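Local structure of cysteine desulfurase (Fervidobacterium islandicum, 6A6E) at residues 179-184 with 206-211. The protein is a pyridoxal-phosphate-dependent cysteine desulfurase of the SufS type, which removes sulfur from L-cysteine to leave alanine and probably supplies it for iron-sulfur cluster assembly. Numbering follows the deposited sequence.
With PLP (pyridoxal-5'-phosphate), chain E.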
loop_
_atom_site.group_PDB
_atom_site.type_symbol
_atom_site.label_atom_id
_atom_site.label_comp_id
_atom_site.label_asym_id
_atom_site.label_seq_id
_atom_site.Cartn_x
_atom_site.Cartn_y
_atom_site.Cartn_z
ATOM N N VAL A 179 22.535 11.449 -10.247
ATOM C CA VAL A 179 21.090 11.143 -10.429
ATOM C C VAL A 179 20.375 12.413 -10.886
ATOM O O VAL A 179 20.671 13.500 -10.391
ATOM C CB VAL A 179 20.454 10.647 -9.096
ATOM C CG1 VAL A 179 18.950 10.451 -9.206
ATOM C CG2 VAL A 179 21.105 9.355 -8.736
ATOM N N VAL A 180 19.467 12.261 -11.844
ATOM C CA VAL A 180 18.556 13.316 -12.258
ATOM C C VAL A 180 17.124 12.751 -11.997
ATOM O O VAL A 180 16.785 11.669 -12.500
ATOM C CB VAL A 180 18.708 13.653 -13.758
ATOM C CG1 VAL A 180 17.661 14.639 -14.264
ATOM C CG2 VAL A 180 20.064 14.290 -14.032
ATOM N N SER A 181 16.314 13.448 -11.213
ATOM C CA SER A 181 14.932 13.036 -10.981
ATOM C C SER A 181 14.043 14.168 -11.339
ATOM O O SER A 181 14.113 15.210 -10.740
ATOM C CB SER A 181 14.708 12.635 -9.526
ATOM O OG SER A 181 13.479 11.932 -9.342
ATOM N N ILE A 182 13.168 13.967 -12.293
ATOM C CA ILE A 182 12.365 15.048 -12.723
ATOM C C ILE A 182 10.950 14.603 -13.014
ATOM O O ILE A 182 10.752 13.452 -13.403
ATOM C CB ILE A 182 13.007 15.693 -14.021
ATOM C CG1 ILE A 182 12.276 17.004 -14.349
ATOM C CG2 ILE A 182 12.965 14.733 -15.195
ATOM C CD1 ILE A 182 13.021 17.907 -15.303
ATOM N N THR A 183 9.997 15.534 -12.896
ATOM C CA THR A 183 8.626 15.258 -13.208
ATOM C C THR A 183 8.434 15.101 -14.714
ATOM O O THR A 183 9.100 15.722 -15.524
ATOM C CB THR A 183 7.674 16.357 -12.676
ATOM O OG1 THR A 183 6.345 15.961 -12.945
ATOM C CG2 THR A 183 7.925 17.755 -13.326
ATOM N N GLY A 184 7.579 14.178 -15.089
ATOM C CA GLY A 184 7.198 14.013 -16.459
ATOM C C GLY A 184 6.191 15.093 -16.843
ATOM O O GLY A 184 6.034 15.417 -18.042
ATOM N N THR A 206 21.784 8.473 -13.671
ATOM C CA THR A 206 20.591 7.621 -13.430
ATOM C C THR A 206 19.435 8.565 -13.524
ATOM O O THR A 206 19.295 9.497 -12.699
ATOM C CB THR A 206 20.620 6.963 -12.043
ATOM O OG1 THR A 206 21.683 6.031 -12.019
ATOM C CG2 THR A 206 19.339 6.163 -11.743
ATOM N N LEU A 207 18.616 8.351 -14.533
ATOM C CA LEU A 207 17.437 9.175 -14.773
ATOM C C LEU A 207 16.088 8.543 -14.274
ATOM O O LEU A 207 15.602 7.502 -14.787
ATOM C CB LEU A 207 17.349 9.553 -16.250
ATOM C CG LEU A 207 16.133 10.369 -16.706
ATOM C CD1 LEU A 207 15.979 11.727 -16.044
ATOM C CD2 LEU A 207 16.222 10.531 -18.209
ATOM N N ILE A 208 15.460 9.265 -13.338
ATOM C CA ILE A 208 14.163 8.940 -12.788
ATOM C C ILE A 208 13.122 9.954 -13.257
ATOM O O ILE A 208 13.325 11.200 -13.184
ATOM C CB ILE A 208 14.222 8.981 -11.234
ATOM C CG1 ILE A 208 15.316 8.069 -10.742
ATOM C CG2 ILE A 208 12.832 8.632 -10.635
ATOM C CD1 ILE A 208 15.765 8.368 -9.334
ATOM N N VAL A 209 11.970 9.441 -13.688
ATOM C CA VAL A 209 10.861 10.288 -14.007
ATOM C C VAL A 209 9.693 10.001 -13.081
ATOM O O VAL A 209 9.297 8.854 -12.923
ATOM C CB VAL A 209 10.456 10.104 -15.493
ATOM C CG1 VAL A 209 9.154 10.771 -15.794
ATOM C CG2 VAL A 209 11.539 10.695 -16.407
ATOM N N ASP A 210 9.195 11.083 -12.460
ATOM C CA ASP A 210 7.953 11.106 -11.769
ATOM C C ASP A 210 6.841 11.297 -12.759
ATOM O O ASP A 210 6.551 12.408 -13.191
ATOM C CB ASP A 210 7.979 12.184 -10.644
ATOM C CG ASP A 210 6.616 12.377 -9.924
ATOM O OD1 ASP A 210 5.678 11.668 -10.266
ATOM O OD2 ASP A 210 6.494 13.290 -9.048
ATOM N N GLY A 211 6.152 10.191 -13.007
ATOM C CA GLY A 211 5.146 10.065 -14.014
ATOM C C GLY A 211 3.724 10.231 -13.532
ATOM O O GLY A 211 2.780 9.970 -14.323
HETATM N N1 PLP E . 4.098 13.719 -8.276
HETATM C C2 PLP E . 3.197 14.308 -9.018
HETATM C C2A PLP E . 3.608 15.206 -10.136
HETATM C C3 PLP E . 1.793 14.081 -8.675
HETATM O O3 PLP E . 0.873 14.696 -9.397
HETATM C C4 PLP E . 1.432 13.168 -7.592
HETATM C C4A PLP E . 0.065 12.819 -7.254
HETATM C C5 PLP E . 2.527 12.592 -6.805
HETATM C C6 PLP E . 3.784 12.920 -7.217
HETATM C C5A PLP E . 2.283 11.697 -5.586
HETATM O O4P PLP E . 1.393 10.596 -5.698
HETATM P P PLP E . 0.808 9.706 -4.475
HETATM O O1P PLP E . 1.927 8.990 -3.831
HETATM O O2P PLP E . 0.087 10.740 -3.661
HETATM O O3P PLP E . -0.083 8.777 -5.244
#
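V180 and I182 on one strand and I208 and D210 on the other zip the two parallel backbones together by alternating donor and acceptor. V180 N reaches T206 O, and I208 N answers to V180 O at 2.9 Å. I182 N then hydrogen-bonds I208 O, and D210 N hydrogen-bonds I182 O. G184 N to D210 O at 2.8 Å adds a fifth bond, just past the end of strand 179-183.

On the face of S181 and D210, V179 CG1 meets I208 CD1 at 3.8 Å, while S181 OG rests against I208 CB and CG2 and hydrogen-bonds N136. On the opposite face L207 CD1 touches V180 CG1, and helix 195-201 covers both through I198.

At the C-terminal end, D210 extends CG anti to its own N (chi1 174°), bringing OD2 within 2.6 Å of PLP N1; A212 N hydrogen-bonds OD1. Were D210 an alanine, the pyridine nitrogen would probably be left without its carboxylate mate, and the cofactor's electron sink would probably weaken. T183 OG1, hydrogen-bonded to Q185 O, lies 4.0 Å from PLP C2A. Helix 195-201 links the strands as a beta-alpha-beta crossover, and the aspartate facing the pyridine nitrogen from a strand end is a hallmark of fold-type I PLP enzymes.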